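Local atomic coordinates of PspGI restriction endonuclease (Pyrococcus sp. GI-H, PDB entry 3BM3), a protein that binds DNA as a base-flipping restriction enzyme and probably cleaves it at specific sites as a type II endonuclease. Residues C[17-28]-C[99-110]. The protein carries 2 engineered substitutions. Residues are numbered along the deposited sequence; the frame is centred on the assembly and turned at random.
Sequences IPPTNEIIEEAI and RGGKAFEIIFTK. With nucleotides of chain A; nucleotides of chain B.
Thr20, in the first turn of helix 20-28, is the knob of a knobs-into-holes contact: its side chain fills the hollow formed by Arg99, Lys102, Ala103 and Ile106. With chi1 at -59°, its methyl is anti to the backbone N and drops onto Ala103, CG2 lying 3.6 Å from CA of that residue, while OG1 passes alongside the Arg99 methylenes. One helical turn on, Ile24 makes the next bump. Its CG2 meets Ile106 CG2 at 3.7 Å, whereas CD1, on the other branch, touches CG1 of Ile107, the two side chains crossing at about a right angle. Farther along, Glu25 OE2 and Lys110 NZ form a salt bridge of 2.8 Å, and Ile28 CD1 rests on the lysine methylenes. The helix axes approach to 9.7 Å at -55°.

At the opposite end, the extended Arg99 chain carries its guanidinium against the loop that precedes helix 20-28. Arg99 NH1 donates an almost straight bond (172°) to Pro18 O, 2.7 Å away in the guanidinium plane; its NH2 reaches Ile17 O at 3.0 Å from above the carbonyl plane, and Ile17 CG2 packs over one guanidinium face. Arg99 NE and NH2 also grip OP1 of DT11 of chain B, the NE bond measuring 2.6 Å, tying that loop to the DNA backbone. A leucine in place of Arg99 would probably leave both loop carbonyls and that phosphate oxygen without these donors.

Gly100 lies against the base of DA6 of chain A, where a CB would clash with the sugar O4'. Within this EcoRII C-terminal-family (PDDEXK clan) region, Phe104 stacks on Phe192, just beyond strand 186-191; helix 52-80 packs Ala63 on Ile24.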
loop_
_atom_site.group_PDB
_atom_site.type_symbol
_atom_site.label_atom_id
_atom_site.label_comp_id
_atom_site.label_asym_id
_atom_site.label_seq_id
_atom_site.Cartn_x
_atom_site.Cartn_y
_atom_site.Cartn_z
ATOM N N ILE C 17 -0.851 23.746 -10.133
ATOM C CA ILE C 17 -1.273 23.856 -8.755
ATOM C C ILE C 17 -0.044 24.061 -7.884
ATOM O O ILE C 17 0.883 23.253 -7.914
ATOM C CB ILE C 17 -2.046 22.612 -8.241
ATOM C CG1 ILE C 17 -3.283 22.331 -9.115
ATOM C CG2 ILE C 17 -2.403 22.843 -6.787
ATOM C CD1 ILE C 17 -4.014 21.108 -8.773
ATOM N N PRO C 18 -0.026 25.139 -7.098
ATOM C CA PRO C 18 1.115 25.398 -6.246
ATOM C C PRO C 18 1.504 24.192 -5.395
ATOM O O PRO C 18 0.636 23.395 -5.026
ATOM C CB PRO C 18 0.614 26.536 -5.368
ATOM C CG PRO C 18 -0.289 27.294 -6.274
ATOM C CD PRO C 18 -1.012 26.230 -7.028
ATOM N N PRO C 19 2.801 24.023 -5.144
ATOM C CA PRO C 19 3.199 22.822 -4.398
ATOM C C PRO C 19 2.684 22.805 -2.970
ATOM O O PRO C 19 2.352 23.838 -2.397
ATOM C CB PRO C 19 4.712 22.871 -4.412
ATOM C CG PRO C 19 5.066 24.255 -4.772
ATOM C CD PRO C 19 3.956 24.833 -5.548
ATOM N N THR C 20 2.606 21.612 -2.416
ATOM C CA THR C 20 2.034 21.421 -1.099
ATOM C C THR C 20 2.714 22.306 -0.051
ATOM O O THR C 20 2.036 22.872 0.789
ATOM C CB THR C 20 2.115 19.944 -0.672
ATOM O OG1 THR C 20 1.423 19.164 -1.625
ATOM C CG2 THR C 20 1.483 19.714 0.685
ATOM N N ASN C 21 4.028 22.421 -0.109
ATOM C CA ASN C 21 4.741 23.252 0.870
ATOM C C ASN C 21 4.196 24.678 0.858
ATOM O O ASN C 21 3.942 25.274 1.914
ATOM C CB ASN C 21 6.262 23.192 0.650
ATOM C CG ASN C 21 6.724 23.833 -0.661
ATOM O OD1 ASN C 21 6.088 23.729 -1.707
ATOM N ND2 ASN C 21 7.864 24.494 -0.597
ATOM N N GLU C 22 3.967 25.220 -0.339
ATOM C CA GLU C 22 3.433 26.572 -0.463
ATOM C C GLU C 22 2.019 26.678 0.076
ATOM O O GLU C 22 1.674 27.651 0.757
ATOM C CB GLU C 22 3.514 27.050 -1.920
ATOM C CG GLU C 22 4.958 27.155 -2.383
ATOM C CD GLU C 22 5.146 27.633 -3.803
ATOM O OE1 GLU C 22 4.171 28.125 -4.430
ATOM O OE2 GLU C 22 6.307 27.518 -4.283
ATOM N N ILE C 23 1.211 25.662 -0.205
ATOM C CA ILE C 23 -0.152 25.638 0.255
ATOM C C ILE C 23 -0.192 25.527 1.767
ATOM O O ILE C 23 -0.992 26.189 2.407
ATOM C CB ILE C 23 -0.940 24.500 -0.405
ATOM C CG1 ILE C 23 -1.040 24.764 -1.928
ATOM C CG2 ILE C 23 -2.300 24.371 0.218
ATOM C CD1 ILE C 23 -1.794 23.690 -2.702
ATOM N N ILE C 24 0.690 24.705 2.332
ATOM C CA ILE C 24 0.764 24.549 3.782
ATOM C C ILE C 24 1.150 25.893 4.413
ATOM O O ILE C 24 0.572 26.323 5.441
ATOM C CB ILE C 24 1.754 23.434 4.172
ATOM C CG1 ILE C 24 1.170 22.047 3.822
ATOM C CG2 ILE C 24 2.097 23.460 5.702
ATOM C CD1 ILE C 24 0.088 21.584 4.747
ATOM N N GLU C 25 2.117 26.570 3.798
ATOM C CA GLU C 25 2.520 27.905 4.316
ATOM C C GLU C 25 1.357 28.877 4.243
ATOM O O GLU C 25 1.129 29.637 5.181
ATOM C CB GLU C 25 3.746 28.457 3.601
ATOM C CG GLU C 25 5.062 27.695 3.863
ATOM C CD GLU C 25 5.444 27.591 5.361
ATOM O OE1 GLU C 25 5.132 28.517 6.148
ATOM O OE2 GLU C 25 6.062 26.569 5.745
ATOM N N GLU C 26 0.605 28.838 3.145
ATOM C CA GLU C 26 -0.573 29.676 3.001
ATOM C C GLU C 26 -1.578 29.393 4.114
ATOM O O GLU C 26 -2.128 30.323 4.733
ATOM C CB GLU C 26 -1.220 29.441 1.656
ATOM C CG GLU C 26 -2.367 30.339 1.381
ATOM C CD GLU C 26 -2.733 30.358 -0.091
ATOM O OE1 GLU C 26 -2.063 29.648 -0.914
ATOM O OE2 GLU C 26 -3.697 31.098 -0.396
ATOM N N ALA C 27 -1.804 28.108 4.362
ATOM C CA ALA C 27 -2.719 27.656 5.402
ATOM C C ALA C 27 -2.226 28.107 6.773
ATOM O O ALA C 27 -3.021 28.521 7.592
ATOM C CB ALA C 27 -2.866 26.145 5.389
ATOM N N ILE C 28 -0.927 27.946 7.019
ATOM C CA ILE C 28 -0.325 28.375 8.292
ATOM C C ILE C 28 -0.625 29.852 8.547
ATOM O O ILE C 28 -1.009 30.249 9.670
ATOM C CB ILE C 28 1.178 28.112 8.309
ATOM C CG1 ILE C 28 1.435 26.618 8.531
ATOM C CG2 ILE C 28 1.873 28.990 9.363
ATOM C CD1 ILE C 28 2.838 26.166 8.264
ATOM N N ARG C 99 -0.229 14.460 -2.626
ATOM C CA ARG C 99 -0.251 15.691 -1.820
ATOM C C ARG C 99 -0.812 15.542 -0.428
ATOM O O ARG C 99 -0.322 16.152 0.503
ATOM C CB ARG C 99 -1.023 16.785 -2.542
ATOM C CG ARG C 99 -0.348 17.238 -3.816
ATOM C CD ARG C 99 -1.293 18.156 -4.579
ATOM N NE ARG C 99 -0.633 18.792 -5.705
ATOM C CZ ARG C 99 -0.197 20.051 -5.737
ATOM N NH1 ARG C 99 -0.339 20.846 -4.695
ATOM N NH2 ARG C 99 0.400 20.523 -6.824
ATOM N N GLY C 100 -1.818 14.696 -0.267
ATOM C CA GLY C 100 -2.398 14.504 1.024
ATOM C C GLY C 100 -1.333 13.857 1.905
ATOM O O GLY C 100 -1.208 14.216 3.076
ATOM N N GLY C 101 -0.574 12.914 1.360
ATOM C CA GLY C 101 0.517 12.314 2.152
ATOM C C GLY C 101 1.580 13.332 2.459
ATOM O O GLY C 101 2.041 13.485 3.610
ATOM N N LYS C 102 1.981 14.070 1.447
ATOM C CA LYS C 102 3.041 15.053 1.645
ATOM C C LYS C 102 2.600 16.101 2.658
ATOM O O LYS C 102 3.389 16.538 3.501
ATOM C CB LYS C 102 3.446 15.683 0.317
ATOM C CG LYS C 102 4.540 16.754 0.446
ATOM C CD LYS C 102 5.892 16.183 0.810
ATOM C CE LYS C 102 7.054 17.096 0.365
ATOM N NZ LYS C 102 6.885 17.667 -0.990
ATOM N N ALA C 103 1.355 16.541 2.566
ATOM C CA ALA C 103 0.850 17.578 3.466
ATOM C C ALA C 103 0.997 17.138 4.922
ATOM O O ALA C 103 1.482 17.902 5.780
ATOM C CB ALA C 103 -0.601 17.911 3.139
ATOM N N PHE C 104 0.656 15.884 5.197
ATOM C CA PHE C 104 0.728 15.388 6.554
ATOM C C PHE C 104 2.184 15.355 7.054
ATOM O O PHE C 104 2.491 15.806 8.147
ATOM C CB PHE C 104 0.052 14.037 6.669
ATOM C CG PHE C 104 0.056 13.487 8.041
ATOM C CD1 PHE C 104 -0.401 14.254 9.100
ATOM C CD2 PHE C 104 0.525 12.221 8.286
ATOM C CE1 PHE C 104 -0.408 13.720 10.398
ATOM C CE2 PHE C 104 0.512 11.698 9.593
ATOM C CZ PHE C 104 0.052 12.474 10.633
ATOM N N GLU C 105 3.089 14.958 6.170
ATOM C CA GLU C 105 4.490 14.887 6.492
ATOM C C GLU C 105 5.032 16.279 6.743
ATOM O O GLU C 105 5.765 16.509 7.700
ATOM C CB GLU C 105 5.238 14.147 5.390
ATOM C CG GLU C 105 4.739 12.685 5.376
ATOM C CD GLU C 105 5.332 11.729 4.342
ATOM O OE1 GLU C 105 6.562 11.767 4.108
ATOM O OE2 GLU C 105 4.551 10.861 3.851
ATOM N N ILE C 106 4.619 17.249 5.927
ATOM C CA ILE C 106 5.046 18.628 6.182
ATOM C C ILE C 106 4.556 19.178 7.517
ATOM O O ILE C 106 5.313 19.779 8.277
ATOM C CB ILE C 106 4.625 19.562 5.059
ATOM C CG1 ILE C 106 5.369 19.155 3.780
ATOM C CG2 ILE C 106 4.894 21.012 5.470
ATOM C CD1 ILE C 106 4.849 19.785 2.495
ATOM N N ILE C 107 3.280 18.957 7.781
ATOM C CA ILE C 107 2.676 19.350 9.031
ATOM C C ILE C 107 3.444 18.744 10.201
ATOM O O ILE C 107 3.777 19.434 11.157
ATOM C CB ILE C 107 1.209 18.933 9.005
ATOM C CG1 ILE C 107 0.486 19.823 7.973
ATOM C CG2 ILE C 107 0.609 19.061 10.384
ATOM C CD1 ILE C 107 -0.960 19.363 7.702
ATOM N N PHE C 108 3.781 17.463 10.090
ATOM C CA PHE C 108 4.546 16.783 11.108
ATOM C C PHE C 108 5.865 17.522 11.348
ATOM O O PHE C 108 6.241 17.741 12.512
ATOM C CB PHE C 108 4.783 15.327 10.712
ATOM C CG PHE C 108 5.239 14.467 11.847
ATOM C CD1 PHE C 108 4.315 13.949 12.738
ATOM C CD2 PHE C 108 6.594 14.164 12.029
ATOM C CE1 PHE C 108 4.738 13.155 13.797
ATOM C CE2 PHE C 108 6.999 13.357 13.077
ATOM C CZ PHE C 108 6.060 12.859 13.939
ATOM N N THR C 109 6.558 17.930 10.279
ATOM C CA THR C 109 7.823 18.655 10.431
ATOM C C THR C 109 7.652 19.986 11.144
ATOM O O THR C 109 8.513 20.412 11.884
ATOM C CB THR C 109 8.580 18.865 9.093
ATOM O OG1 THR C 109 7.902 19.819 8.280
ATOM C CG2 THR C 109 8.648 17.583 8.343
ATOM N N LYS C 110 6.546 20.655 10.881
ATOM C CA LYS C 110 6.281 21.929 11.520
ATOM C C LYS C 110 6.202 21.745 13.018
ATOM O O LYS C 110 6.682 22.597 13.795
ATOM C CB LYS C 110 4.977 22.499 10.975
ATOM C CG LYS C 110 5.024 22.812 9.506
ATOM C CD LYS C 110 6.227 23.704 9.137
ATOM C CE LYS C 110 6.190 24.152 7.692
ATOM N NZ LYS C 110 7.527 24.711 7.244
ATOM P P DA A 6 -5.586 9.513 1.871
ATOM O OP1 DA A 6 -5.100 9.269 3.258
ATOM O OP2 DA A 6 -7.051 9.580 1.617
ATOM O "O5'" DA A 6 -4.887 10.856 1.385
ATOM C "C5'" DA A 6 -5.327 11.505 0.203
ATOM C "C4'" DA A 6 -6.401 12.499 0.557
ATOM O "O4'" DA A 6 -5.840 13.649 1.236
ATOM C "C3'" DA A 6 -7.169 13.048 -0.644
ATOM O "O3'" DA A 6 -8.558 12.908 -0.375
ATOM C "C2'" DA A 6 -6.767 14.512 -0.694
ATOM C "C1'" DA A 6 -6.516 14.799 0.767
ATOM N N9 DA A 6 -5.685 15.968 1.053
ATOM C C8 DA A 6 -5.457 16.504 2.294
ATOM N N7 DA A 6 -4.690 17.564 2.280
ATOM C C5 DA A 6 -4.386 17.738 0.939
ATOM C C6 DA A 6 -3.613 18.699 0.269
ATOM N N6 DA A 6 -2.978 19.698 0.889
ATOM N N1 DA A 6 -3.514 18.600 -1.074
ATOM C C2 DA A 6 -4.156 17.597 -1.690
ATOM N N3 DA A 6 -4.913 16.634 -1.169
ATOM C C4 DA A 6 -4.990 16.762 0.168
ATOM P P DT B 11 1.258 17.010 -8.685
ATOM O OP1 DT B 11 0.355 17.938 -7.986
ATOM O OP2 DT B 11 1.867 17.400 -9.980
ATOM O "O5'" DT B 11 2.429 16.601 -7.688
ATOM C "C5'" DT B 11 2.129 16.204 -6.355
ATOM C "C4'" DT B 11 3.322 15.500 -5.753
ATOM O "O4'" DT B 11 3.583 14.281 -6.466
ATOM C "C3'" DT B 11 4.627 16.278 -5.865
ATOM O "O3'" DT B 11 4.712 17.207 -4.779
ATOM C "C2'" DT B 11 5.684 15.183 -5.834
ATOM C "C1'" DT B 11 4.912 13.899 -6.153
ATOM N N1 DT B 11 5.428 13.092 -7.269
ATOM C C2 DT B 11 5.916 11.846 -6.961
ATOM O O2 DT B 11 5.968 11.421 -5.818
ATOM N N3 DT B 11 6.342 11.116 -8.038
ATOM C C4 DT B 11 6.342 11.503 -9.362
ATOM O O4 DT B 11 6.746 10.727 -10.225
ATOM C C5 DT B 11 5.841 12.838 -9.612
ATOM C C7 DT B 11 5.825 13.354 -11.015
ATOM C C6 DT B 11 5.414 13.557 -8.566
ATOM P P DC A 5 0.353 8.385 2.824
ATOM O OP1 DC A 5 -0.034 9.271 3.936
ATOM O OP2 DC A 5 0.917 7.037 3.102
ATOM O "O5'" DC A 5 -0.922 8.202 1.891
ATOM C "C5'" DC A 5 -1.594 9.344 1.387
ATOM C "C4'" DC A 5 -2.687 8.909 0.443
ATOM O "O4'" DC A 5 -2.059 8.213 -0.649
ATOM C "C3'" DC A 5 -3.679 7.931 1.073
ATOM O "O3'" DC A 5 -5.004 8.405 0.883
ATOM C "C2'" DC A 5 -3.467 6.625 0.332
ATOM C "C1'" DC A 5 -2.791 7.044 -0.957
ATOM N N1 DC A 5 -1.846 6.039 -1.447
ATOM C C2 DC A 5 -1.910 5.647 -2.781
ATOM O O2 DC A 5 -2.706 6.228 -3.534
ATOM N N3 DC A 5 -1.099 4.656 -3.220
ATOM C C4 DC A 5 -0.231 4.083 -2.377
ATOM N N4 DC A 5 0.527 3.087 -2.837
ATOM C C5 DC A 5 -0.111 4.505 -1.023
ATOM C C6 DC A 5 -0.928 5.473 -0.603
HETATM O O HOH W 1 -1.123 20.199 -1.905
HETATM O O HOH W 2 5.620 20.592 -1.536
#